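Local coordinates for protein pectate lyase (Paenibacillus sp. 0602, PDB 5GT5) that cleaves the polygalacturonate and pectin of plant cell walls from within the chain by beta-elimination, probably with the help of calcium, at residues Glu131-Trp136 and Trp151-Leu156; Tyr221-Ser226 and Ile312-Tyr317; Ile237-Ser242 and Arg298-Arg303; Leu335-Val340 and Tyr411-Pro416; Val348-Thr353 and Val392-Lys397. The protein carries 1 engineered substitution. All coordinates share one frame; numbering follows the deposited sequence.

How the interactions relate
The five contacts are spread over a right-handed parallel beta-helix and the loops that leave it, and none touches another. Interaction 1, on strands 131-133 and 154-157, comes first along the chain and lies deepest, its centre about 8 Å from that of the chain, and holds a probable calcium ligand. Interaction 2 packs helix 219-225 against 306-314; interaction 3, within its span of chain, packs 233-241 against 295-301, the centres about 16 Å apart. Interactions 4 and 5 come last, their centres about 22 Å apart, with 5 within the span of 4. Thus 2 and 3 tie helical excursions together, while 4 and 5 hold the long segment after strand 378-380 against the coils.

Interaction 1: Glu131-Trp136 and Trp151-Leu156; sequences EFDELW and WDYITL
Trp151 meets Leu135 in two ways: its CB packs 3.8 Å from Leu135 CG, and the indole turns its edge to the backbone, CE3 lying 3.4 Å from Leu135 O near the ring plane. Its NE1 is taken up by Asn78 O. At Asp152 the backbone is touched, Leu135 CD2 sitting 3.6 Å from Asp152 O, while its side chain leaves the backbone away from Leu135 and OD1 accepts from Gly175 N. Tyr153 carries the middle of the contact. With CG opposite the carbonyl carbon (chi1 -76°), its ring slides between Phe132 and Leu135: Phe132 CB stands over one face, 3.7 Å from the centroid, in a CH-pi contact, and Leu135 CB, 3.4 Å from Tyr153 CE1, comes from the other side of the ring plane. The Phe132 and Tyr153 rings are inclined at 59°. Ile154 follows, its CD1 4.0 Å from Phe132 CZ. Asp152, Asp174 and Asp178 come together beside this packing, probably as the calcium site of a polysaccharide lyase 1 parallel beta-helix.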
# COMPACT_ATOMS: atom_id res chain seq x y z
N GLU A 131 -13.08 4.43 22.52
CA GLU A 131 -12.51 3.79 23.70
C GLU A 131 -12.87 2.31 23.68
O GLU A 131 -13.99 1.94 23.34
CB GLU A 131 -12.99 4.47 24.99
CG GLU A 131 -12.46 3.74 26.25
CD GLU A 131 -12.59 4.55 27.51
OE1 GLU A 131 -13.17 5.66 27.50
OE2 GLU A 131 -12.12 4.06 28.56
N PHE A 132 -11.89 1.48 24.01
CA PHE A 132 -12.01 0.04 23.98
C PHE A 132 -11.86 -0.48 25.40
O PHE A 132 -10.89 -0.15 26.11
CB PHE A 132 -10.91 -0.53 23.08
CG PHE A 132 -11.04 -0.10 21.66
CD1 PHE A 132 -10.52 1.12 21.23
CD2 PHE A 132 -11.69 -0.91 20.75
CE1 PHE A 132 -10.69 1.52 19.87
CE2 PHE A 132 -11.81 -0.55 19.42
CZ PHE A 132 -11.34 0.68 18.98
N ASP A 133 -12.84 -1.28 25.84
CA ASP A 133 -12.87 -1.69 27.25
C ASP A 133 -13.53 -3.05 27.41
O ASP A 133 -14.24 -3.53 26.51
CB ASP A 133 -13.60 -0.64 28.11
CG ASP A 133 -13.21 -0.68 29.59
OD1 ASP A 133 -12.33 -1.47 29.99
OD2 ASP A 133 -13.83 0.11 30.35
N GLU A 134 -13.30 -3.65 28.59
CA GLU A 134 -13.95 -4.88 29.03
C GLU A 134 -13.69 -6.07 28.11
O GLU A 134 -14.60 -6.69 27.55
CB GLU A 134 -15.45 -4.63 29.31
CG GLU A 134 -15.64 -3.53 30.35
CD GLU A 134 -17.08 -3.33 30.83
OE1 GLU A 134 -17.99 -4.09 30.45
OE2 GLU A 134 -17.26 -2.34 31.58
N LEU A 135 -12.40 -6.33 27.94
CA LEU A 135 -11.91 -7.44 27.13
C LEU A 135 -10.76 -8.14 27.87
O LEU A 135 -9.87 -8.73 27.22
CB LEU A 135 -11.47 -6.97 25.73
CG LEU A 135 -11.37 -8.07 24.66
CD1 LEU A 135 -12.73 -8.69 24.35
CD2 LEU A 135 -10.76 -7.53 23.39
N TRP A 136 -10.79 -8.11 29.20
CA TRP A 136 -9.81 -8.83 30.03
C TRP A 136 -10.55 -9.71 31.02
O TRP A 136 -11.61 -9.33 31.52
CB TRP A 136 -8.90 -7.85 30.78
CG TRP A 136 -7.93 -8.53 31.76
CD1 TRP A 136 -6.66 -8.98 31.49
CD2 TRP A 136 -8.19 -8.85 33.13
NE1 TRP A 136 -6.11 -9.54 32.63
CE2 TRP A 136 -7.03 -9.48 33.65
CE3 TRP A 136 -9.30 -8.65 33.98
CZ2 TRP A 136 -6.95 -9.92 34.97
CZ3 TRP A 136 -9.22 -9.08 35.29
CH2 TRP A 136 -8.07 -9.71 35.77
N TRP A 151 -7.82 -12.88 23.16
CA TRP A 151 -8.58 -11.65 22.95
C TRP A 151 -7.68 -10.43 22.87
O TRP A 151 -6.95 -10.15 23.84
CB TRP A 151 -9.55 -11.41 24.11
CG TRP A 151 -10.59 -12.47 24.42
CD1 TRP A 151 -11.08 -13.47 23.60
CD2 TRP A 151 -11.27 -12.59 25.67
NE1 TRP A 151 -12.05 -14.19 24.29
CE2 TRP A 151 -12.17 -13.68 25.55
CE3 TRP A 151 -11.21 -11.89 26.88
CZ2 TRP A 151 -13.02 -14.06 26.59
CZ3 TRP A 151 -12.05 -12.27 27.92
CH2 TRP A 151 -12.92 -13.37 27.77
N ASP A 152 -7.72 -9.70 21.75
CA ASP A 152 -6.93 -8.49 21.54
C ASP A 152 -7.89 -7.42 21.09
O ASP A 152 -8.85 -7.72 20.39
CB ASP A 152 -5.90 -8.73 20.42
CG ASP A 152 -5.21 -10.07 20.55
OD1 ASP A 152 -4.26 -10.17 21.31
OD2 ASP A 152 -5.63 -11.03 19.86
N TYR A 153 -7.69 -6.15 21.45
CA TYR A 153 -8.65 -5.15 20.99
C TYR A 153 -8.63 -4.97 19.48
O TYR A 153 -9.67 -4.95 18.85
CB TYR A 153 -8.43 -3.81 21.68
CG TYR A 153 -8.91 -3.75 23.08
CD1 TYR A 153 -10.28 -3.88 23.36
CD2 TYR A 153 -8.04 -3.48 24.13
CE1 TYR A 153 -10.73 -3.80 24.67
CE2 TYR A 153 -8.50 -3.40 25.44
CZ TYR A 153 -9.84 -3.54 25.68
OH TYR A 153 -10.28 -3.48 26.99
N ILE A 154 -7.45 -4.80 18.90
CA ILE A 154 -7.34 -4.63 17.44
C ILE A 154 -6.16 -5.46 16.96
O ILE A 154 -5.06 -5.37 17.53
CB ILE A 154 -7.12 -3.17 17.03
CG1 ILE A 154 -8.29 -2.31 17.50
CG2 ILE A 154 -6.95 -3.05 15.51
CD1 ILE A 154 -8.10 -0.80 17.23
N THR A 155 -6.39 -6.27 15.92
CA THR A 155 -5.34 -7.03 15.23
C THR A 155 -5.40 -6.63 13.79
O THR A 155 -6.49 -6.60 13.18
CB THR A 155 -5.53 -8.53 15.36
OG1 THR A 155 -5.54 -8.88 16.76
CG2 THR A 155 -4.38 -9.29 14.75
N LEU A 156 -4.25 -6.30 13.23
CA LEU A 156 -4.15 -5.95 11.82
C LEU A 156 -3.41 -7.08 11.11
O LEU A 156 -2.32 -7.47 11.52
CB LEU A 156 -3.40 -4.65 11.65
CG LEU A 156 -3.83 -3.51 12.58
CD1 LEU A 156 -2.91 -2.32 12.37
CD2 LEU A 156 -5.28 -3.12 12.31

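Interaction 2: Tyr221-Ser226 and Ile312-Tyr317; sequences YNYLRS and IASKGY
Tyr223 reaches from the end of helix 219-225 to the end of helix 306-314, and most of the contact is made by its ring. Lys315 crosses the phenol at about a right angle, its CG 3.2 Å from Tyr223 OH, with CB somewhat off-centre above the ring, a CH-pi contact. Tyr317 comes obliquely from the same side of the ring plane as Lys315, Tyr317 CE2 lying 3.5 Å from Tyr223 CD2 and the two planes 42° apart. CG of Tyr223 is trans to the amide nitrogen (chi1 -179°), which sends the ring straight out and lets its hydroxyl bond to Ala311 O. Deeper in, Leu224 and Ile312 meet at about a right angle, with Leu224 CD2 3.7 Å from Ile312 CG1. A serine at Tyr223 would probably leave a gap beside Lys315 and Tyr317 and strip Ala311 O of its phenolic donor. Gly316, at positive phi, closes the second helix with a Schellman motif, so two helix C-termini are joined here in excursions from the beta-helix.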
# COMPACT_ATOMS: atom_id res chain seq x y z
N TYR A 221 -5.62 -18.41 41.86
CA TYR A 221 -6.01 -17.36 42.79
C TYR A 221 -5.96 -17.86 44.23
O TYR A 221 -5.39 -17.20 45.14
CB TYR A 221 -7.40 -16.83 42.42
CG TYR A 221 -7.83 -15.71 43.35
CD1 TYR A 221 -7.35 -14.42 43.18
CD2 TYR A 221 -8.67 -15.97 44.44
CE1 TYR A 221 -7.70 -13.40 44.05
CE2 TYR A 221 -9.04 -14.95 45.30
CZ TYR A 221 -8.57 -13.67 45.10
OH TYR A 221 -8.89 -12.65 45.96
N ASN A 222 -6.53 -19.05 44.44
CA ASN A 222 -6.53 -19.65 45.77
C ASN A 222 -5.11 -19.85 46.31
O ASN A 222 -4.80 -19.50 47.45
CB ASN A 222 -7.31 -20.97 45.74
CG ASN A 222 -7.60 -21.54 47.11
OD1 ASN A 222 -8.03 -20.83 48.02
ND2 ASN A 222 -7.34 -22.83 47.27
N TYR A 223 -4.21 -20.34 45.47
CA TYR A 223 -2.83 -20.52 45.87
C TYR A 223 -2.16 -19.19 46.24
O TYR A 223 -1.45 -19.10 47.23
CB TYR A 223 -2.07 -21.21 44.75
CG TYR A 223 -0.64 -21.47 45.09
CD1 TYR A 223 -0.29 -22.45 46.01
CD2 TYR A 223 0.38 -20.71 44.52
CE1 TYR A 223 1.04 -22.68 46.33
CE2 TYR A 223 1.73 -20.92 44.84
CZ TYR A 223 2.04 -21.89 45.76
OH TYR A 223 3.38 -22.09 46.08
N LEU A 224 -2.37 -18.17 45.41
CA LEU A 224 -1.79 -16.86 45.68
C LEU A 224 -2.25 -16.28 47.02
O LEU A 224 -1.47 -15.62 47.72
CB LEU A 224 -2.11 -15.89 44.56
CG LEU A 224 -1.57 -16.27 43.19
CD1 LEU A 224 -2.17 -15.30 42.16
CD2 LEU A 224 -0.02 -16.21 43.20
N ARG A 225 -3.53 -16.49 47.35
CA ARG A 225 -4.09 -16.02 48.63
C ARG A 225 -3.71 -16.89 49.82
O ARG A 225 -3.85 -16.47 50.97
CB ARG A 225 -5.62 -16.00 48.53
CG ARG A 225 -6.18 -14.97 47.55
CD ARG A 225 -6.18 -13.55 48.11
NE ARG A 225 -7.21 -13.45 49.18
CZ ARG A 225 -6.91 -13.41 50.48
NH1 ARG A 225 -5.65 -13.36 50.92
NH2 ARG A 225 -7.91 -13.37 51.37
N SER A 226 -3.25 -18.11 49.54
CA SER A 226 -2.97 -19.09 50.58
C SER A 226 -1.69 -18.77 51.34
O SER A 226 -0.91 -17.90 50.97
CB SER A 226 -2.82 -20.49 49.98
OG SER A 226 -1.52 -20.69 49.45
N ILE A 312 5.54 -18.45 44.20
CA ILE A 312 4.67 -18.39 43.02
C ILE A 312 5.24 -19.24 41.87
O ILE A 312 4.54 -20.10 41.32
CB ILE A 312 4.49 -16.94 42.59
CG1 ILE A 312 3.70 -16.17 43.67
CG2 ILE A 312 3.81 -16.83 41.22
CD1 ILE A 312 3.68 -14.64 43.44
N ALA A 313 6.51 -19.02 41.59
CA ALA A 313 7.17 -19.72 40.49
C ALA A 313 7.33 -21.20 40.78
O ALA A 313 7.28 -22.02 39.87
CB ALA A 313 8.48 -19.08 40.17
N SER A 314 7.49 -21.57 42.04
CA SER A 314 7.74 -22.98 42.37
C SER A 314 6.55 -23.87 42.01
O SER A 314 6.68 -25.08 41.83
CB SER A 314 8.02 -23.14 43.86
OG SER A 314 6.82 -23.05 44.61
N LYS A 315 5.37 -23.27 41.95
CA LYS A 315 4.18 -24.03 41.58
C LYS A 315 3.84 -23.91 40.09
O LYS A 315 2.80 -24.42 39.62
CB LYS A 315 2.98 -23.63 42.44
CG LYS A 315 2.96 -24.30 43.78
CD LYS A 315 2.74 -25.79 43.68
CE LYS A 315 2.64 -26.40 45.08
NZ LYS A 315 1.88 -27.68 45.06
N GLY A 316 4.70 -23.23 39.33
CA GLY A 316 4.52 -23.10 37.90
C GLY A 316 3.61 -21.96 37.48
O GLY A 316 3.17 -21.92 36.33
N TYR A 317 3.33 -21.05 38.39
CA TYR A 317 2.47 -19.90 38.06
C TYR A 317 3.30 -18.71 37.62
O TYR A 317 4.41 -18.49 38.11
CB TYR A 317 1.63 -19.51 39.26
CG TYR A 317 0.62 -20.54 39.67
CD1 TYR A 317 -0.33 -21.00 38.77
CD2 TYR A 317 0.60 -21.05 40.98
CE1 TYR A 317 -1.28 -21.96 39.14
CE2 TYR A 317 -0.34 -22.01 41.35
CZ TYR A 317 -1.28 -22.45 40.44
OH TYR A 317 -2.24 -23.38 40.79

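Interaction 3: Ile237-Ser242 and Arg298-Arg303; sequences IAISGS and RAAQTR
Ile239 and Ala300 bring the two backbones close together, with 5.2 Å between Ile239 CA and Ala300 CA. This is close helix-to-helix packing, probably helped by the small Ala238 and Ala300, and it joins helix 233-241 to helix 295-301, two excursions from the parallel beta-helix of the enzyme. Ala300 points its methyl at the other helix, where CB rests 3.6 Å from Ala238 O. In return, the CG1 branch of Ile239 lies 3.8 Å from Ala300 O, and the same atom reaches 4.1 Å from Ala300 CB. Each helix therefore sets side-chain carbon against a carbonyl of its neighbour. Ile239 also touches Ile304 and Phe319.

On the outer side, Arg303 closes over the junction. Its chain runs extended from CG to NE (chi3 -178°), which carries the guanidinium back alongside helix 233-241 until NH1 forms a salt bridge with Asp235. That bond is likely to fix where the flat group lies over Ala238. The base of the arginine is held by the backbone bond from Arg303 N to Ala300 O, while next door Thr302 gives both its N and its OG1 to Ala299 O, the hydroxyl bond in the carbonyl plane. Against one face of the guanidinium sits the methyl of Ala238, its CB 3.4 Å from Arg303 NE.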
# COMPACT_ATOMS: atom_id res chain seq x y z
N ILE A 237 -5.39 -7.39 43.26
CA ILE A 237 -5.97 -6.35 42.42
C ILE A 237 -4.89 -5.36 41.95
O ILE A 237 -4.85 -5.01 40.76
CB ILE A 237 -7.07 -5.63 43.22
CG1 ILE A 237 -8.28 -6.55 43.36
CG2 ILE A 237 -7.45 -4.31 42.57
CD1 ILE A 237 -9.23 -6.06 44.45
N ALA A 238 -4.00 -4.93 42.83
CA ALA A 238 -2.97 -3.97 42.44
C ALA A 238 -2.00 -4.54 41.41
O ALA A 238 -1.64 -3.85 40.45
CB ALA A 238 -2.18 -3.50 43.68
N ILE A 239 -1.59 -5.79 41.61
CA ILE A 239 -0.62 -6.42 40.70
C ILE A 239 -1.29 -6.72 39.34
O ILE A 239 -0.66 -6.62 38.27
CB ILE A 239 0.01 -7.68 41.34
CG1 ILE A 239 0.84 -7.29 42.58
CG2 ILE A 239 0.81 -8.48 40.30
CD1 ILE A 239 0.99 -8.39 43.59
N SER A 240 -2.57 -7.04 39.36
CA SER A 240 -3.32 -7.32 38.13
C SER A 240 -3.74 -6.06 37.42
O SER A 240 -4.24 -6.15 36.31
CB SER A 240 -4.59 -8.12 38.43
OG SER A 240 -4.30 -9.36 39.04
N GLY A 241 -3.55 -4.89 38.03
CA GLY A 241 -4.03 -3.66 37.42
C GLY A 241 -3.31 -3.26 36.16
O GLY A 241 -3.93 -2.74 35.23
N SER A 242 -2.00 -3.47 36.10
CA SER A 242 -1.25 -3.13 34.89
C SER A 242 -1.52 -4.09 33.73
O SER A 242 -1.92 -5.24 33.92
CB SER A 242 0.25 -3.06 35.19
OG SER A 242 0.71 -4.21 35.85
N ARG A 298 5.30 -0.39 39.06
CA ARG A 298 6.54 -0.45 39.86
C ARG A 298 6.17 -0.50 41.35
O ARG A 298 6.73 -1.29 42.12
CB ARG A 298 7.42 0.78 39.53
CG ARG A 298 8.80 0.77 40.21
CD ARG A 298 9.65 -0.26 39.59
NE ARG A 298 11.05 -0.20 40.02
CZ ARG A 298 11.92 -1.13 39.65
NH1 ARG A 298 11.53 -2.15 38.91
NH2 ARG A 298 13.19 -1.06 40.05
N ALA A 299 5.19 0.31 41.75
CA ALA A 299 4.69 0.25 43.14
C ALA A 299 4.11 -1.12 43.48
O ALA A 299 4.38 -1.68 44.56
CB ALA A 299 3.67 1.35 43.39
N ALA A 300 3.33 -1.69 42.57
CA ALA A 300 2.70 -2.99 42.82
C ALA A 300 3.75 -4.07 43.02
O ALA A 300 3.55 -5.00 43.81
CB ALA A 300 1.74 -3.35 41.67
N GLN A 301 4.88 -3.95 42.31
CA GLN A 301 5.96 -4.92 42.46
C GLN A 301 6.46 -5.01 43.90
O GLN A 301 6.88 -6.08 44.32
CB GLN A 301 7.11 -4.55 41.51
CG GLN A 301 8.40 -5.37 41.69
CD GLN A 301 8.30 -6.80 41.22
OE1 GLN A 301 8.55 -7.10 40.05
NE2 GLN A 301 7.99 -7.71 42.14
N THR A 302 6.39 -3.90 44.64
CA THR A 302 6.88 -3.90 46.04
C THR A 302 6.08 -4.83 46.93
O THR A 302 6.55 -5.20 48.02
CB THR A 302 6.88 -2.49 46.67
OG1 THR A 302 5.53 -2.05 46.91
CG2 THR A 302 7.68 -1.49 45.80
N ARG A 303 4.88 -5.22 46.49
CA ARG A 303 4.03 -6.14 47.25
C ARG A 303 4.48 -7.58 47.12
O ARG A 303 3.99 -8.44 47.87
CB ARG A 303 2.55 -6.00 46.82
CG ARG A 303 1.98 -4.59 46.94
CD ARG A 303 0.64 -4.53 46.21
NE ARG A 303 0.04 -3.19 46.25
CZ ARG A 303 -1.00 -2.86 47.03
NH1 ARG A 303 -1.55 -3.75 47.83
NH2 ARG A 303 -1.48 -1.63 46.96

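Interaction 4: Leu335-Val340 and Tyr411-Pro416; sequences LVEKSV and YQLDDP
Tyr411 donates its hydroxyl to Glu337 OE2 at 2.6 Å, using the syn lone pair of the carboxylate, with ring and carboxylate planes 56° apart. Water 1 donates a hydrogen bond to Glu337 OE1 at 2.7 Å and a weak one to Tyr411 OH. Leu413 lies across the glutamate, its CD1 3.6 Å from Glu337 OE1. Alongside, the aliphatic part of Lys338 crosses the loop: CB sits 3.6 Å from Asp414 O and CD 3.7 Å from Pro416 CD. The proline ring also meets the bend, with Pro416 CB 3.4 Å from Ser339 O. Further out, His286 NE2 also bonds to Glu337 OE2, and its ring meets Tyr411 edge-to-face. A leucine in place of Glu337 would probably leave both Tyr411 OH and His286 NE2 without their shared acceptor. Water 2 links Lys338 NZ to Asp415 OD2, while those two ends make salt bridges to Asp368 and Arg379 respectively. Asn289 holds both segments, bonding Lys338 O and Asp414 N. Lys338 itself has left-handed helical backbone angles (phi 52°) in the tight bend between strands 333-337 and 340-342, as in the short turns that join successive sheets of a parallel beta-helix.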
# COMPACT_ATOMS: atom_id res chain seq x y z
N LEU A 335 13.48 2.74 16.50
CA LEU A 335 13.99 4.00 17.01
C LEU A 335 12.94 4.63 17.90
O LEU A 335 11.78 4.79 17.48
CB LEU A 335 14.33 4.95 15.86
CG LEU A 335 14.69 6.38 16.30
CD1 LEU A 335 16.05 6.42 17.02
CD2 LEU A 335 14.65 7.37 15.12
N VAL A 336 13.32 4.95 19.13
CA VAL A 336 12.50 5.76 20.06
C VAL A 336 13.17 7.09 20.24
O VAL A 336 14.38 7.13 20.51
CB VAL A 336 12.38 5.08 21.42
CG1 VAL A 336 11.58 5.97 22.37
CG2 VAL A 336 11.73 3.69 21.27
N GLU A 337 12.44 8.19 20.07
CA GLU A 337 13.05 9.50 20.29
C GLU A 337 12.15 10.49 20.99
O GLU A 337 10.92 10.44 20.88
CB GLU A 337 13.62 10.10 19.01
CG GLU A 337 12.63 10.43 17.98
CD GLU A 337 13.25 10.81 16.63
OE1 GLU A 337 14.40 11.34 16.57
OE2 GLU A 337 12.60 10.52 15.61
N LYS A 338 12.78 11.42 21.71
CA LYS A 338 12.09 12.54 22.31
C LYS A 338 10.92 12.05 23.14
O LYS A 338 9.82 12.57 23.07
CB LYS A 338 11.65 13.53 21.22
CG LYS A 338 12.79 14.10 20.37
CD LYS A 338 13.51 15.25 21.06
CE LYS A 338 14.63 15.81 20.15
NZ LYS A 338 15.43 16.85 20.87
N SER A 339 11.17 11.01 23.92
CA SER A 339 10.12 10.41 24.72
C SER A 339 10.40 10.54 26.21
O SER A 339 11.43 11.11 26.60
CB SER A 339 9.95 8.96 24.28
OG SER A 339 9.44 8.92 22.94
N VAL A 340 9.46 10.07 27.03
CA VAL A 340 9.57 10.05 28.48
C VAL A 340 9.30 8.63 28.97
O VAL A 340 8.27 8.04 28.62
CB VAL A 340 8.53 11.01 29.10
CG1 VAL A 340 8.60 10.92 30.62
CG2 VAL A 340 8.76 12.44 28.60
N TYR A 411 8.40 14.73 9.87
CA TYR A 411 7.68 14.82 11.12
C TYR A 411 8.37 15.84 12.00
O TYR A 411 9.58 16.07 11.89
CB TYR A 411 7.62 13.46 11.84
CG TYR A 411 8.96 12.86 12.17
CD1 TYR A 411 9.70 12.15 11.22
CD2 TYR A 411 9.49 12.98 13.46
CE1 TYR A 411 10.94 11.62 11.53
CE2 TYR A 411 10.72 12.44 13.77
CZ TYR A 411 11.43 11.76 12.82
OH TYR A 411 12.66 11.22 13.12
N GLN A 412 7.57 16.44 12.86
CA GLN A 412 8.00 17.43 13.83
C GLN A 412 8.12 16.76 15.19
O GLN A 412 7.25 15.98 15.58
CB GLN A 412 6.95 18.55 13.90
CG GLN A 412 7.21 19.61 14.96
CD GLN A 412 8.16 20.70 14.51
OE1 GLN A 412 8.52 20.78 13.33
NE2 GLN A 412 8.59 21.53 15.46
N LEU A 413 9.18 17.08 15.91
CA LEU A 413 9.41 16.54 17.25
C LEU A 413 9.18 17.59 18.31
O LEU A 413 9.70 18.71 18.22
CB LEU A 413 10.86 16.08 17.35
CG LEU A 413 11.22 14.82 16.57
CD1 LEU A 413 12.73 14.58 16.53
CD2 LEU A 413 10.50 13.66 17.23
N ASP A 414 8.38 17.24 19.32
CA ASP A 414 8.25 18.08 20.51
C ASP A 414 9.34 17.76 21.50
O ASP A 414 9.94 16.69 21.44
CB ASP A 414 6.91 17.87 21.19
CG ASP A 414 5.76 18.17 20.28
OD1 ASP A 414 5.95 18.91 19.29
OD2 ASP A 414 4.65 17.65 20.56
N ASP A 415 9.60 18.70 22.40
CA ASP A 415 10.59 18.43 23.44
C ASP A 415 10.02 17.49 24.49
O ASP A 415 8.91 17.68 24.97
CB ASP A 415 11.08 19.71 24.12
CG ASP A 415 12.34 19.46 24.92
OD1 ASP A 415 12.24 19.02 26.06
OD2 ASP A 415 13.45 19.64 24.37
N PRO A 416 10.79 16.48 24.89
CA PRO A 416 10.23 15.58 25.90
C PRO A 416 9.95 16.24 27.25
O PRO A 416 9.16 15.70 28.01
CB PRO A 416 11.30 14.49 26.03
CG PRO A 416 12.55 15.14 25.52
CD PRO A 416 12.13 16.05 24.44
O HOH W 1 15.69 12.01 14.31
O HOH W 2 13.58 18.75 21.88

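Interaction 5: Val348-Thr353 and Val392-Lys397; sequences VRNNQT and VPAAIK
Asn350 clasps the backbone of Ala394 with both ends of its amide. Ala394 N bonds to Asn350 OD1 at 3.0 Å, in the carbonyl plane and on a lone pair, while Asn350 ND2 donates to Ala394 O almost straight (179°), from above that carbonyl's plane. CG tucked between the backbone N and C (chi1 71°) turns the amide to this grip, and water 3 ties ND2 to Lys397 N. Val392 N bonds to Val348 O at 3.1 Å, and Asn350 N to Val392 O at 2.9 Å: a single parallel beta bridge that adds Val392 alongside strand 346-349, an edge strand of a four-stranded parallel sheet of this beta-helix. Pro393, after a cis peptide bond, lays its CD 3.4 Å from Asn351 O. Methyl meets methylene where Ala394 CB lies 3.6 Å from Asn351 CB, whose amide reaches Thr361. Arg349, its side chain about 9 Å from that of the probable catalytic Arg276, bonds Gln352 OE1 through NE in the guanidinium plane, with Tyr346 making a cation-pi contact.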
# COMPACT_ATOMS: atom_id res chain seq x y z
N VAL A 348 14.93 -0.81 27.04
CA VAL A 348 15.48 -0.97 25.70
C VAL A 348 16.03 -2.39 25.60
O VAL A 348 17.08 -2.70 26.18
CB VAL A 348 16.62 0.06 25.43
CG1 VAL A 348 17.10 -0.05 23.96
CG2 VAL A 348 16.16 1.50 25.69
N ARG A 349 15.35 -3.26 24.86
CA ARG A 349 15.77 -4.66 24.75
C ARG A 349 15.97 -5.03 23.30
O ARG A 349 15.27 -4.55 22.41
CB ARG A 349 14.75 -5.60 25.40
CG ARG A 349 14.66 -5.42 26.90
CD ARG A 349 13.67 -6.40 27.51
NE ARG A 349 14.26 -7.72 27.59
CZ ARG A 349 15.04 -8.12 28.60
NH1 ARG A 349 15.27 -7.32 29.64
NH2 ARG A 349 15.56 -9.34 28.58
N ASN A 350 16.93 -5.93 23.08
CA ASN A 350 17.34 -6.30 21.74
C ASN A 350 17.32 -7.79 21.42
O ASN A 350 17.71 -8.17 20.34
CB ASN A 350 18.72 -5.68 21.39
CG ASN A 350 19.88 -6.33 22.15
OD1 ASN A 350 19.68 -7.15 23.04
ND2 ASN A 350 21.09 -5.95 21.78
N ASN A 351 16.87 -8.63 22.35
CA ASN A 351 16.85 -10.07 22.09
C ASN A 351 16.12 -10.77 23.21
O ASN A 351 16.56 -10.71 24.36
CB ASN A 351 18.30 -10.61 21.99
CG ASN A 351 18.35 -12.07 21.54
OD1 ASN A 351 17.56 -12.89 22.01
ND2 ASN A 351 19.25 -12.39 20.63
N GLN A 352 15.00 -11.39 22.88
CA GLN A 352 14.16 -12.07 23.85
C GLN A 352 14.29 -13.59 23.81
O GLN A 352 13.97 -14.26 24.78
CB GLN A 352 12.70 -11.77 23.56
CG GLN A 352 12.33 -10.30 23.64
CD GLN A 352 12.49 -9.76 25.02
OE1 GLN A 352 13.57 -9.29 25.37
NE2 GLN A 352 11.42 -9.82 25.83
N THR A 353 14.75 -14.14 22.70
CA THR A 353 14.62 -15.58 22.48
C THR A 353 15.91 -16.34 22.85
O THR A 353 15.85 -17.42 23.43
CB THR A 353 14.19 -15.88 21.02
OG1 THR A 353 12.90 -15.30 20.78
CG2 THR A 353 14.10 -17.39 20.77
N VAL A 392 19.85 -4.07 26.08
CA VAL A 392 20.22 -5.32 26.72
C VAL A 392 19.35 -6.43 26.14
O VAL A 392 18.27 -6.15 25.63
CB VAL A 392 20.03 -5.27 28.26
CG1 VAL A 392 20.80 -4.12 28.84
CG2 VAL A 392 18.56 -5.15 28.62
N PRO A 393 19.80 -7.70 26.22
CA PRO A 393 21.01 -8.24 26.83
C PRO A 393 22.03 -8.78 25.83
O PRO A 393 23.10 -9.26 26.24
CB PRO A 393 20.44 -9.41 27.61
CG PRO A 393 19.43 -9.98 26.66
CD PRO A 393 18.83 -8.78 25.93
N ALA A 394 21.73 -8.73 24.54
CA ALA A 394 22.62 -9.36 23.55
C ALA A 394 23.64 -8.37 23.02
O ALA A 394 23.47 -7.14 23.13
CB ALA A 394 21.79 -9.94 22.39
N ALA A 395 24.71 -8.92 22.45
CA ALA A 395 25.70 -8.12 21.75
C ALA A 395 24.97 -7.17 20.82
O ALA A 395 24.04 -7.57 20.09
CB ALA A 395 26.62 -9.03 20.96
N ILE A 396 25.37 -5.90 20.85
CA ILE A 396 24.59 -4.85 20.19
C ILE A 396 24.85 -4.82 18.69
O ILE A 396 26.00 -4.82 18.26
CB ILE A 396 24.86 -3.48 20.85
CG1 ILE A 396 24.40 -3.52 22.30
CG2 ILE A 396 24.22 -2.32 20.08
CD1 ILE A 396 24.91 -2.38 23.19
N LYS A 397 23.79 -4.81 17.90
CA LYS A 397 23.91 -4.59 16.47
C LYS A 397 23.81 -3.10 16.17
O LYS A 397 22.86 -2.46 16.59
CB LYS A 397 22.75 -5.28 15.72
CG LYS A 397 22.85 -6.81 15.68
CD LYS A 397 21.69 -7.39 14.87
CE LYS A 397 21.85 -8.87 14.56
NZ LYS A 397 20.61 -9.36 13.85
O HOH W 3 21.10 -4.45 19.19